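PDB 1RVK: isomerase/lactonizing enzyme from Agrobacterium tumefaciens, which is of unknown function but, as a magnesium-binding member of the enolase superfamily, probably turns over a carboxylate substrate through an enolate intermediate. Local coordinates for residues A22-P27 against T172-V177; G48-A53 against V104-W109; E73-R78 against D110-S115; S136-D141 against L332-L337. All coordinates share one frame; numbering follows the deposited sequence.

Contact 1: A22-P27 against T172-V177; sequences AGHAHP and TWMPPV
The imidazole of His24 lies between two different neighbours: the selenium of the selenomethionine Met174 rests on one face, offset toward the rim, and the carbonyl oxygen Ala22 O is over the centre of the other. At the ring edge, in its plane, come Pro175 O and a water. This is a Met-aromatic contact, here made by selenium, and it joins two elements of the enolase-superfamily fold: a loop leading into strand 25-28 of the N-terminal capping region, and the loop that follows barrel strand 167-171. Met174 SE is 3.9 Å from the centroid of the His24 ring and 27° off its normal, with His24 CE1 the nearest ring atom at 3.5 Å. The Met174 chain runs extended beyond CG (chi2 -179°), which carries the selenium out to the imidazole, and the two side chains cross at about a right angle. The same side chain is about 7 Å from the bound magnesium ion, which places the contact close to the metal site of Asp206, Glu232 and Glu258. Asp20 OD1 accepts the backbone N of His24. Farther out, Ala22 CB packs on Pro176 CD, whose ring follows a cis peptide bond. At the polar edge a single water links the loops: it lies 2.8 Å from His24 NE2 and donates to Pro175 O at 2.9 Å.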
loop_
_atom_site.group_PDB
_atom_site.type_symbol
_atom_site.label_atom_id
_atom_site.label_comp_id
_atom_site.label_asym_id
_atom_site.label_seq_id
_atom_site.Cartn_x
_atom_site.Cartn_y
_atom_site.Cartn_z
ATOM N N ALA A 22 -17.332 3.443 -3.266
ATOM C CA ALA A 22 -16.359 4.398 -2.743
ATOM C C ALA A 22 -14.934 3.860 -2.861
ATOM O O ALA A 22 -13.975 4.539 -2.489
ATOM C CB ALA A 22 -16.675 4.729 -1.284
ATOM N N GLY A 23 -14.800 2.634 -3.362
ATOM C CA GLY A 23 -13.480 2.048 -3.533
ATOM C C GLY A 23 -12.948 1.210 -2.383
ATOM O O GLY A 23 -11.774 0.840 -2.386
ATOM N N HIS A 24 -13.789 0.901 -1.400
ATOM C CA HIS A 24 -13.345 0.097 -0.260
ATOM C C HIS A 24 -13.506 -1.390 -0.563
ATOM O O HIS A 24 -14.521 -1.809 -1.123
ATOM C CB HIS A 24 -14.144 0.471 0.995
ATOM C CG HIS A 24 -14.158 1.940 1.281
ATOM N ND1 HIS A 24 -13.004 2.687 1.383
ATOM C CD2 HIS A 24 -15.184 2.805 1.461
ATOM C CE1 HIS A 24 -13.320 3.950 1.609
ATOM N NE2 HIS A 24 -14.636 4.049 1.662
ATOM N N ALA A 25 -12.503 -2.183 -0.191
ATOM C CA ALA A 25 -12.518 -3.622 -0.450
ATOM C C ALA A 25 -13.400 -4.413 0.507
ATOM O O ALA A 25 -13.490 -4.101 1.694
ATOM C CB ALA A 25 -11.094 -4.172 -0.408
ATOM N N HIS A 26 -14.043 -5.447 -0.029
ATOM C CA HIS A 26 -14.917 -6.322 0.745
ATOM C C HIS A 26 -14.906 -7.700 0.114
ATOM O O HIS A 26 -14.649 -7.840 -1.082
ATOM C CB HIS A 26 -16.364 -5.827 0.732
ATOM C CG HIS A 26 -16.561 -4.496 1.385
ATOM N ND1 HIS A 26 -16.836 -3.350 0.670
ATOM C CD2 HIS A 26 -16.513 -4.125 2.686
ATOM C CE1 HIS A 26 -16.948 -2.331 1.503
ATOM N NE2 HIS A 26 -16.755 -2.774 2.731
ATOM N N PRO A 27 -15.179 -8.741 0.909
ATOM C CA PRO A 27 -15.195 -10.086 0.340
ATOM C C PRO A 27 -16.574 -10.317 -0.269
ATOM O O PRO A 27 -17.587 -9.868 0.272
ATOM C CB PRO A 27 -14.930 -10.972 1.552
ATOM C CG PRO A 27 -15.641 -10.240 2.645
ATOM C CD PRO A 27 -15.286 -8.784 2.379
ATOM N N THR A 172 -12.281 0.674 9.978
ATOM C CA THR A 172 -13.657 0.536 10.431
ATOM C C THR A 172 -14.718 0.793 9.361
ATOM O O THR A 172 -14.404 0.840 8.173
ATOM C CB THR A 172 -13.898 1.399 11.691
ATOM O OG1 THR A 172 -13.251 2.671 11.545
ATOM C CG2 THR A 172 -13.321 0.693 12.915
ATOM N N TRP A 173 -15.972 0.943 9.778
ATOM C CA TRP A 173 -17.085 1.130 8.841
ATOM C C TRP A 173 -17.144 2.459 8.098
ATOM O O TRP A 173 -16.999 3.530 8.690
ATOM C CB TRP A 173 -18.408 0.907 9.570
ATOM C CG TRP A 173 -18.536 -0.462 10.163
ATOM C CD1 TRP A 173 -19.002 -1.589 9.542
ATOM C CD2 TRP A 173 -18.191 -0.850 11.496
ATOM N NE1 TRP A 173 -18.970 -2.655 10.411
ATOM C CE2 TRP A 173 -18.475 -2.230 11.617
ATOM C CE3 TRP A 173 -17.670 -0.166 12.603
ATOM C CZ2 TRP A 173 -18.254 -2.941 12.801
ATOM C CZ3 TRP A 173 -17.449 -0.874 13.785
ATOM C CH2 TRP A 173 -17.742 -2.250 13.871
HETATM N N MSE A 174 -17.393 2.372 6.794
HETATM C CA MSE A 174 -17.476 3.550 5.941
HETATM C C MSE A 174 -18.593 3.393 4.913
HETATM O O MSE A 174 -18.926 2.278 4.511
HETATM C CB MSE A 174 -16.145 3.745 5.206
HETATM C CG MSE A 174 -14.929 3.803 6.119
HETATM SE SE MSE A 174 -13.292 4.070 5.126
HETATM C CE MSE A 174 -12.050 3.366 6.422
ATOM N N PRO A 175 -19.200 4.509 4.481
ATOM C CA PRO A 175 -20.261 4.344 3.482
ATOM C C PRO A 175 -19.636 3.700 2.239
ATOM O O PRO A 175 -18.431 3.813 2.018
ATOM C CB PRO A 175 -20.743 5.776 3.243
ATOM C CG PRO A 175 -19.557 6.620 3.619
ATOM C CD PRO A 175 -19.014 5.924 4.838
ATOM N N PRO A 176 -20.445 3.041 1.397
ATOM C CA PRO A 176 -21.897 2.855 1.464
ATOM C C PRO A 176 -22.509 1.979 2.564
ATOM O O PRO A 176 -23.669 1.584 2.444
ATOM C CB PRO A 176 -22.235 2.349 0.064
ATOM C CG PRO A 176 -21.038 1.543 -0.284
ATOM C CD PRO A 176 -19.902 2.430 0.171
ATOM N N VAL A 177 -21.763 1.657 3.618
ATOM C CA VAL A 177 -22.368 0.876 4.699
ATOM C C VAL A 177 -23.513 1.754 5.194
ATOM O O VAL A 177 -23.301 2.895 5.603
ATOM C CB VAL A 177 -21.383 0.597 5.863
ATOM C CG1 VAL A 177 -22.156 0.173 7.116
ATOM C CG2 VAL A 177 -20.419 -0.515 5.469
HETATM O O HOH W 1 -16.530 5.941 2.371
#

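Contact 2: G48-A53 against V104-W109; sequences GHSFTA and VDCALW
Ser50 meets Cys106 and Ala107 by van der Waals packing, where the sheet-facing side of helix 98-116 lies against strand 47-52 through small residues. Ser50 CB is 4.0 Å from Ala107 CB, and Ser50 OG is 3.2 Å from Cys106 CB, a close approach of oxygen to carbon. The hydroxyl reaches Cys106 because OG stands opposite the backbone N (chi1 -159°), which swings it over the helix residue preceding Ala107. Cys106 answers with its CB, while Ala107 presents its methyl to Ser50 CB and its backbone N lies 3.7 Å from that same carbon.

Backbone atoms make the second group. Gly48, with no side chain, lets the carbonyl of Ala107 sit directly against it, Gly48 CA to Ala107 O being 3.6 Å. His49 O lies 4.0 Å from Ala107 CA. With such slight residues at the interface, the axes of the short strand and helix segments approach to 6.0 Å and run at 145°, nearer antiparallel than perpendicular.

Polar bonds lie beside the packing. His49 directs its side chain away from the helix, where ND1 is bonded to Thr39 OG1 on the adjoining strand, and its backbone N donates to Asp110 OD2.

The pair forms part of the N-terminal α+β domain of the enolase superfamily. Strand 47-52 is an outermost strand of its three-stranded antiparallel sheet, bonded to strand 30-42, whose Leu38 and Val40 also meet Ala107; Ile289 of helix 289-301 touches Asp105, Cys106 and Trp109.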
loop_
_atom_site.group_PDB
_atom_site.type_symbol
_atom_site.label_atom_id
_atom_site.label_comp_id
_atom_site.label_asym_id
_atom_site.label_seq_id
_atom_site.Cartn_x
_atom_site.Cartn_y
_atom_site.Cartn_z
ATOM N N GLY A 48 11.350 -6.545 -17.499
ATOM C CA GLY A 48 10.973 -6.130 -16.161
ATOM C C GLY A 48 9.456 -6.041 -16.179
ATOM O O GLY A 48 8.882 -5.577 -17.168
ATOM N N HIS A 49 8.801 -6.465 -15.101
ATOM C CA HIS A 49 7.339 -6.464 -15.052
ATOM C C HIS A 49 6.759 -5.839 -13.789
ATOM O O HIS A 49 7.415 -5.788 -12.750
ATOM C CB HIS A 49 6.818 -7.902 -15.125
ATOM C CG HIS A 49 7.566 -8.775 -16.080
ATOM N ND1 HIS A 49 7.326 -8.772 -17.437
ATOM C CD2 HIS A 49 8.566 -9.665 -15.875
ATOM C CE1 HIS A 49 8.147 -9.624 -18.027
ATOM N NE2 HIS A 49 8.909 -10.178 -17.103
ATOM N N SER A 50 5.512 -5.390 -13.888
ATOM C CA SER A 50 4.809 -4.815 -12.748
ATOM C C SER A 50 3.306 -4.856 -13.017
ATOM O O SER A 50 2.867 -4.696 -14.155
ATOM C CB SER A 50 5.276 -3.380 -12.491
ATOM O OG SER A 50 4.984 -3.005 -11.155
ATOM N N PHE A 51 2.523 -5.072 -11.964
ATOM C CA PHE A 51 1.071 -5.182 -12.080
ATOM C C PHE A 51 0.295 -3.955 -11.619
ATOM O O PHE A 51 0.725 -3.240 -10.715
ATOM C CB PHE A 51 0.598 -6.394 -11.275
ATOM C CG PHE A 51 1.154 -7.696 -11.766
ATOM C CD1 PHE A 51 0.546 -8.371 -12.817
ATOM C CD2 PHE A 51 2.315 -8.227 -11.207
ATOM C CE1 PHE A 51 1.086 -9.559 -13.309
ATOM C CE2 PHE A 51 2.862 -9.414 -11.692
ATOM C CZ PHE A 51 2.245 -10.080 -12.746
ATOM N N THR A 52 -0.857 -3.725 -12.246
ATOM C CA THR A 52 -1.725 -2.608 -11.884
ATOM C C THR A 52 -3.081 -2.769 -12.562
ATOM O O THR A 52 -3.290 -3.708 -13.330
ATOM C CB THR A 52 -1.120 -1.245 -12.299
ATOM O OG1 THR A 52 -1.839 -0.190 -11.649
ATOM C CG2 THR A 52 -1.199 -1.053 -13.807
ATOM N N ALA A 53 -4.004 -1.861 -12.266
ATOM C CA ALA A 53 -5.336 -1.906 -12.858
ATOM C C ALA A 53 -5.253 -1.468 -14.317
ATOM O O ALA A 53 -4.516 -0.541 -14.653
ATOM C CB ALA A 53 -6.284 -0.993 -12.087
ATOM N N VAL A 104 5.337 2.144 -13.893
ATOM C CA VAL A 104 6.477 2.259 -14.793
ATOM C C VAL A 104 7.789 2.195 -14.009
ATOM O O VAL A 104 8.721 1.488 -14.394
ATOM C CB VAL A 104 6.429 3.578 -15.587
ATOM C CG1 VAL A 104 7.685 3.724 -16.429
ATOM C CG2 VAL A 104 5.197 3.603 -16.477
ATOM N N ASP A 105 7.856 2.936 -12.907
ATOM C CA ASP A 105 9.054 2.960 -12.071
ATOM C C ASP A 105 9.317 1.560 -11.514
ATOM O O ASP A 105 10.458 1.106 -11.469
ATOM C CB ASP A 105 8.869 3.957 -10.916
ATOM C CG ASP A 105 10.119 4.111 -10.063
ATOM O OD1 ASP A 105 11.133 4.644 -10.565
ATOM O OD2 ASP A 105 10.087 3.702 -8.885
ATOM N N CYS A 106 8.259 0.870 -11.100
ATOM C CA CYS A 106 8.418 -0.476 -10.553
ATOM C C CYS A 106 8.934 -1.455 -11.601
ATOM O O CYS A 106 9.804 -2.273 -11.311
ATOM C CB CYS A 106 7.098 -0.976 -9.963
ATOM S SG CYS A 106 6.722 -0.241 -8.351
ATOM N N ALA A 107 8.395 -1.377 -12.813
ATOM C CA ALA A 107 8.839 -2.252 -13.895
ATOM C C ALA A 107 10.315 -1.987 -14.203
ATOM O O ALA A 107 11.066 -2.908 -14.524
ATOM C CB ALA A 107 7.990 -2.018 -15.148
ATOM N N LEU A 108 10.729 -0.725 -14.108
ATOM C CA LEU A 108 12.122 -0.368 -14.370
ATOM C C LEU A 108 13.036 -0.959 -13.301
ATOM O O LEU A 108 14.139 -1.415 -13.601
ATOM C CB LEU A 108 12.280 1.154 -14.420
ATOM C CG LEU A 108 12.417 1.857 -15.777
ATOM C CD1 LEU A 108 11.878 1.009 -16.913
ATOM C CD2 LEU A 108 11.720 3.201 -15.704
ATOM N N TRP A 109 12.587 -0.941 -12.050
ATOM C CA TRP A 109 13.380 -1.518 -10.971
ATOM C C TRP A 109 13.454 -3.034 -11.141
ATOM O O TRP A 109 14.509 -3.640 -10.936
ATOM C CB TRP A 109 12.767 -1.196 -9.608
ATOM C CG TRP A 109 13.232 0.099 -9.019
ATOM C CD1 TRP A 109 12.530 1.269 -8.940
ATOM C CD2 TRP A 109 14.501 0.348 -8.404
ATOM N NE1 TRP A 109 13.285 2.232 -8.310
ATOM C CE2 TRP A 109 14.498 1.692 -7.970
ATOM C CE3 TRP A 109 15.640 -0.435 -8.179
ATOM C CZ2 TRP A 109 15.595 2.272 -7.319
ATOM C CZ3 TRP A 109 16.730 0.141 -7.531
ATOM C CH2 TRP A 109 16.697 1.482 -7.110
#

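Contact 3: E73-R78 against D110-S115; sequences EDHRDR and DLAGRS
His75 packs on Leu111: Leu111 CD2 is 3.5 Å from His75 CB and lies obliquely to the imidazole, while Leu111 CG approaches CD2 of the ring. Beside them Ala112 meets two partners. Its CA stands at the edge of the imidazole, near the ring plane and 4.1 Å from His75 NE2, and its CB receives Arg78 NH2 at 3.5 Å. The Arg78 chain reaches this methyl by bending at chi3 (-66°), and its guanidinium also forms a cation-pi contact with Trp109, one residue before the segment.

The imidazole is turned by the first torsion of His75, which places CG between the backbone N and the carbonyl carbon (chi1 78°), and ND1 is held by Met1 O. Arg76 CG lies over one ring face. These contacts belong to the N-terminal α+β domain of the enolase superfamily, where the loop between helices 59-70 and 78-89 packs on helix 98-116.

A type I turn from Asp74 to Asp77 carries the histidine. Asp74 OD1 accepts Arg76 N, making an Asx turn, and the same carboxylate takes the Arg76 guanidinium side-on: NE to OD1, and NH1 to OD2 at 2.9 Å, both in the guanidinium plane and both on syn lone pairs. On the helix, Ser115 OG donates to Leu111 O at 2.6 Å, reaching that carbonyl from the face opposite to Ser115 N. Farther round the helix, Arg114 NE is bridged to Asp110 OD2 at 2.8 Å.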
loop_
_atom_site.group_PDB
_atom_site.type_symbol
_atom_site.label_atom_id
_atom_site.label_comp_id
_atom_site.label_asym_id
_atom_site.label_seq_id
_atom_site.Cartn_x
_atom_site.Cartn_y
_atom_site.Cartn_z
ATOM N N GLU A 73 15.725 4.621 -24.541
ATOM C CA GLU A 73 16.460 5.150 -23.398
ATOM C C GLU A 73 17.136 4.054 -22.572
ATOM O O GLU A 73 16.673 2.917 -22.543
ATOM C CB GLU A 73 15.488 5.943 -22.519
ATOM C CG GLU A 73 15.938 7.350 -22.176
ATOM C CD GLU A 73 16.294 8.173 -23.401
ATOM O OE1 GLU A 73 15.410 8.438 -24.242
ATOM O OE2 GLU A 73 17.472 8.556 -23.519
ATOM N N ASP A 74 18.234 4.409 -21.908
ATOM C CA ASP A 74 18.978 3.484 -21.049
ATOM C C ASP A 74 18.052 3.207 -19.866
ATOM O O ASP A 74 17.714 4.125 -19.120
ATOM C CB ASP A 74 20.262 4.165 -20.563
ATOM C CG ASP A 74 21.159 3.244 -19.755
ATOM O OD1 ASP A 74 20.645 2.349 -19.051
ATOM O OD2 ASP A 74 22.396 3.433 -19.812
ATOM N N HIS A 75 17.643 1.954 -19.688
ATOM C CA HIS A 75 16.718 1.622 -18.601
ATOM C C HIS A 75 17.233 1.923 -17.195
ATOM O O HIS A 75 16.444 2.036 -16.256
ATOM C CB HIS A 75 16.312 0.144 -18.666
ATOM C CG HIS A 75 17.349 -0.796 -18.130
ATOM N ND1 HIS A 75 18.434 -1.213 -18.872
ATOM C CD2 HIS A 75 17.469 -1.392 -16.920
ATOM C CE1 HIS A 75 19.178 -2.027 -18.141
ATOM N NE2 HIS A 75 18.615 -2.153 -16.953
ATOM N N ARG A 76 18.545 2.046 -17.046
ATOM C CA ARG A 76 19.140 2.302 -15.738
ATOM C C ARG A 76 19.018 3.749 -15.273
ATOM O O ARG A 76 19.293 4.054 -14.115
ATOM C CB ARG A 76 20.621 1.908 -15.753
ATOM C CG ARG A 76 20.874 0.450 -16.100
ATOM C CD ARG A 76 22.357 0.206 -16.313
ATOM N NE ARG A 76 22.875 1.020 -17.410
ATOM C CZ ARG A 76 24.162 1.122 -17.726
ATOM N NH1 ARG A 76 24.538 1.884 -18.744
ATOM N NH2 ARG A 76 25.073 0.466 -17.020
ATOM N N ASP A 77 18.630 4.638 -16.179
ATOM C CA ASP A 77 18.487 6.054 -15.852
ATOM C C ASP A 77 17.131 6.333 -15.219
ATOM O O ASP A 77 16.410 7.235 -15.648
ATOM C CB ASP A 77 18.639 6.891 -17.119
ATOM C CG ASP A 77 20.046 6.851 -17.676
ATOM O OD1 ASP A 77 20.219 7.211 -18.858
ATOM O OD2 ASP A 77 20.980 6.471 -16.933
ATOM N N ARG A 78 16.803 5.563 -14.186
ATOM C CA ARG A 78 15.525 5.686 -13.492
ATOM C C ARG A 78 15.188 7.084 -12.988
ATOM O O ARG A 78 14.029 7.496 -13.036
ATOM C CB ARG A 78 15.474 4.698 -12.326
ATOM C CG ARG A 78 15.516 3.237 -12.758
ATOM C CD ARG A 78 15.376 2.320 -11.558
ATOM N NE ARG A 78 16.521 2.418 -10.660
ATOM C CZ ARG A 78 17.673 1.782 -10.839
ATOM N NH1 ARG A 78 18.661 1.941 -9.966
ATOM N NH2 ARG A 78 17.837 0.975 -11.878
ATOM N N ASP A 110 12.332 -3.648 -11.512
ATOM C CA ASP A 110 12.302 -5.096 -11.707
ATOM C C ASP A 110 13.233 -5.480 -12.853
ATOM O O ASP A 110 13.926 -6.494 -12.788
ATOM C CB ASP A 110 10.876 -5.568 -12.012
ATOM C CG ASP A 110 10.753 -7.084 -12.028
ATOM O OD1 ASP A 110 11.097 -7.717 -11.009
ATOM O OD2 ASP A 110 10.307 -7.643 -13.055
ATOM N N LEU A 111 13.250 -4.658 -13.897
ATOM C CA LEU A 111 14.103 -4.905 -15.054
ATOM C C LEU A 111 15.580 -4.875 -14.666
ATOM O O LEU A 111 16.359 -5.726 -15.092
ATOM C CB LEU A 111 13.828 -3.863 -16.141
ATOM C CG LEU A 111 14.776 -3.839 -17.345
ATOM C CD1 LEU A 111 14.759 -5.179 -18.070
ATOM C CD2 LEU A 111 14.352 -2.726 -18.286
ATOM N N ALA A 112 15.971 -3.887 -13.865
ATOM C CA ALA A 112 17.361 -3.779 -13.438
ATOM C C ALA A 112 17.728 -4.965 -12.555
ATOM O O ALA A 112 18.808 -5.541 -12.691
ATOM C CB ALA A 112 17.581 -2.472 -12.677
ATOM N N GLY A 113 16.821 -5.328 -11.650
ATOM C CA GLY A 113 17.069 -6.446 -10.753
ATOM C C GLY A 113 17.175 -7.777 -11.474
ATOM O O GLY A 113 18.087 -8.565 -11.213
ATOM N N ARG A 114 16.238 -8.038 -12.378
ATOM C CA ARG A 114 16.268 -9.284 -13.128
ATOM C C ARG A 114 17.498 -9.330 -14.033
ATOM O O ARG A 114 18.129 -10.375 -14.173
ATOM C CB ARG A 114 14.990 -9.444 -13.956
ATOM C CG ARG A 114 13.757 -9.812 -13.129
ATOM C CD ARG A 114 12.524 -9.993 -14.014
ATOM N NE ARG A 114 11.321 -10.265 -13.227
ATOM C CZ ARG A 114 10.788 -11.472 -13.049
ATOM N NH1 ARG A 114 11.342 -12.539 -13.609
ATOM N NH2 ARG A 114 9.700 -11.612 -12.299
ATOM N N SER A 115 17.845 -8.195 -14.632
ATOM C CA SER A 115 19.007 -8.128 -15.515
ATOM C C SER A 115 20.310 -8.416 -14.769
ATOM O O SER A 115 21.242 -9.001 -15.332
ATOM C CB SER A 115 19.097 -6.749 -16.178
ATOM O OG SER A 115 17.961 -6.496 -16.989
#

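Contact 4: S136-D141 against L332-L337; sequences SIMCGD and LLHPFL
Met138 and His334 cross at about a right angle, with the selenium of this selenomethionine 3.9 Å from His334 CB and oblique to the imidazole. The Met138 chain runs extended beyond CG (chi2 -168°), taking it past Leu332 and on to Leu337. Along the way its CG comes to 3.4 Å from Leu332 CB, tighter than usual for two carbons, and the terminal CE ends 3.7 Å from Leu337 CD1, again with the two side chains roughly perpendicular.

Asp141 and His334 approach from opposite directions. His334 NE2 donates to Asp141 OD2 at 2.8 Å, in the ring plane and nearly along the C-O bond of the acceptor, while carboxylate and ring planes are 43° apart. The imidazole is held at both nitrogens, because ND1 accepts Phe336 N in the ring plane with an N-H...N angle of 171°. Two bonds at the edge thus fix the ring's rotation, with NE2 the donor and ND1 the acceptor. The other oxygen of Asp141, OD1, is bonded to Leu143 N and Leu147 N.

Next to these side chains the backbones pair in parallel: Leu333 N to Ser136 O, and Met138 N to Leu333 O, flank Ile137. Ser136 OG lies by Leu332 CD2 but is bonded to Glu329.

Strands 130-137 and 328-333, the first and last of the parallel run, meet here and close the ring of the (β/α)7β barrel, the modified TIM barrel characteristic of the enolase superfamily, with the side chain of Ser136 about 7 Å from the bound magnesium ion.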
loop_
_atom_site.group_PDB
_atom_site.type_symbol
_atom_site.label_atom_id
_atom_site.label_comp_id
_atom_site.label_asym_id
_atom_site.label_seq_id
_atom_site.Cartn_x
_atom_site.Cartn_y
_atom_site.Cartn_z
ATOM N N SER A 136 -3.536 -6.046 8.507
ATOM C CA SER A 136 -4.385 -4.913 8.155
ATOM C C SER A 136 -5.774 -5.421 7.772
ATOM O O SER A 136 -5.958 -6.001 6.702
ATOM C CB SER A 136 -3.747 -4.149 6.989
ATOM O OG SER A 136 -4.151 -2.794 6.967
ATOM N N ILE A 137 -6.743 -5.193 8.653
ATOM C CA ILE A 137 -8.115 -5.654 8.450
ATOM C C ILE A 137 -8.948 -4.793 7.503
ATOM O O ILE A 137 -8.935 -3.564 7.590
ATOM C CB ILE A 137 -8.856 -5.745 9.801
ATOM C CG1 ILE A 137 -8.059 -6.622 10.769
ATOM C CG2 ILE A 137 -10.247 -6.333 9.596
ATOM C CD1 ILE A 137 -8.625 -6.656 12.177
HETATM N N MSE A 138 -9.677 -5.449 6.601
HETATM C CA MSE A 138 -10.538 -4.750 5.642
HETATM C C MSE A 138 -11.561 -3.849 6.322
HETATM O O MSE A 138 -11.884 -4.029 7.501
HETATM C CB MSE A 138 -11.320 -5.745 4.779
HETATM C CG MSE A 138 -10.518 -6.491 3.736
HETATM SE SE MSE A 138 -11.707 -7.423 2.504
HETATM C CE MSE A 138 -10.429 -7.797 1.109
ATOM N N CYS A 139 -12.080 -2.890 5.562
ATOM C CA CYS A 139 -13.100 -1.977 6.061
ATOM C C CYS A 139 -14.281 -2.807 6.547
ATOM O O CYS A 139 -14.489 -3.929 6.086
ATOM C CB CYS A 139 -13.578 -1.042 4.947
ATOM S SG CYS A 139 -12.343 0.140 4.376
ATOM N N GLY A 140 -15.055 -2.250 7.469
ATOM C CA GLY A 140 -16.204 -2.968 7.989
ATOM C C GLY A 140 -17.281 -3.230 6.952
ATOM O O GLY A 140 -17.347 -2.566 5.915
ATOM N N ASP A 141 -18.138 -4.204 7.234
ATOM C CA ASP A 141 -19.221 -4.546 6.323
ATOM C C ASP A 141 -20.503 -4.843 7.092
ATOM O O ASP A 141 -20.636 -4.482 8.262
ATOM C CB ASP A 141 -18.834 -5.754 5.457
ATOM C CG ASP A 141 -18.307 -6.924 6.274
ATOM O OD1 ASP A 141 -18.971 -7.324 7.252
ATOM O OD2 ASP A 141 -17.228 -7.455 5.929
ATOM N N LEU A 332 -5.228 -6.352 2.438
ATOM C CA LEU A 332 -6.204 -6.386 3.525
ATOM C C LEU A 332 -6.720 -7.785 3.852
ATOM O O LEU A 332 -6.847 -8.638 2.969
ATOM C CB LEU A 332 -7.375 -5.458 3.186
ATOM C CG LEU A 332 -6.954 -4.001 2.975
ATOM C CD1 LEU A 332 -8.154 -3.159 2.586
ATOM C CD2 LEU A 332 -6.319 -3.472 4.249
ATOM N N LEU A 333 -7.027 -7.996 5.131
ATOM C CA LEU A 333 -7.495 -9.282 5.650
ATOM C C LEU A 333 -8.971 -9.307 6.048
ATOM O O LEU A 333 -9.545 -8.285 6.433
ATOM C CB LEU A 333 -6.655 -9.673 6.872
ATOM C CG LEU A 333 -5.284 -10.355 6.759
ATOM C CD1 LEU A 333 -4.640 -10.129 5.412
ATOM C CD2 LEU A 333 -4.405 -9.850 7.890
ATOM N N HIS A 334 -9.567 -10.495 5.981
ATOM C CA HIS A 334 -10.971 -10.688 6.331
ATOM C C HIS A 334 -11.162 -12.153 6.722
ATOM O O HIS A 334 -10.558 -13.043 6.128
ATOM C CB HIS A 334 -11.864 -10.339 5.136
ATOM C CG HIS A 334 -13.319 -10.228 5.476
ATOM N ND1 HIS A 334 -14.110 -11.326 5.740
ATOM C CD2 HIS A 334 -14.121 -9.144 5.619
ATOM C CE1 HIS A 334 -15.334 -10.925 6.030
ATOM N NE2 HIS A 334 -15.368 -9.605 5.964
ATOM N N PRO A 335 -12.000 -12.420 7.731
ATOM C CA PRO A 335 -12.198 -13.818 8.128
ATOM C C PRO A 335 -12.684 -14.758 7.021
ATOM O O PRO A 335 -12.419 -15.956 7.066
ATOM C CB PRO A 335 -13.184 -13.717 9.299
ATOM C CG PRO A 335 -13.887 -12.390 9.071
ATOM C CD PRO A 335 -12.768 -11.505 8.594
ATOM N N PHE A 336 -13.380 -14.223 6.025
ATOM C CA PHE A 336 -13.887 -15.067 4.943
ATOM C C PHE A 336 -12.844 -15.371 3.877
ATOM O O PHE A 336 -13.067 -16.223 3.016
ATOM C CB PHE A 336 -15.090 -14.411 4.253
ATOM C CG PHE A 336 -16.261 -14.156 5.161
ATOM C CD1 PHE A 336 -16.287 -14.660 6.458
ATOM C CD2 PHE A 336 -17.344 -13.410 4.709
ATOM C CE1 PHE A 336 -17.377 -14.422 7.295
ATOM C CE2 PHE A 336 -18.435 -13.167 5.534
ATOM C CZ PHE A 336 -18.452 -13.674 6.830
ATOM N N LEU A 337 -11.707 -14.684 3.934
ATOM C CA LEU A 337 -10.664 -14.874 2.932
ATOM C C LEU A 337 -9.364 -15.433 3.501
ATOM O O LEU A 337 -9.025 -15.194 4.659
ATOM C CB LEU A 337 -10.378 -13.540 2.233
ATOM C CG LEU A 337 -11.576 -12.800 1.632
ATOM C CD1 LEU A 337 -11.130 -11.448 1.084
ATOM C CD2 LEU A 337 -12.193 -13.648 0.532
#

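In the fold
The four contacts form two clusters at different ends of the fold. Contacts 2 and 3 share helix 98-116 in the N-terminal domain, their centres 11 Å apart, and touch through the bond from His49 N to Asp110 OD2. Contacts 1 and 4 lie 10 Å apart, centre to centre, beside the barrel's metal site, where His26 NE2 bonds to Gly140 O. Contacts 3 and 4 lie on opposite sides of the chain's centre, 36 Å apart between centres. Along the chain, contacts 2 and 3 fall inside the loop closed by contact 1, which crosses contact 4. The N-terminal region therefore packs internally at one end and lends a loop to the barrel mouth at the other.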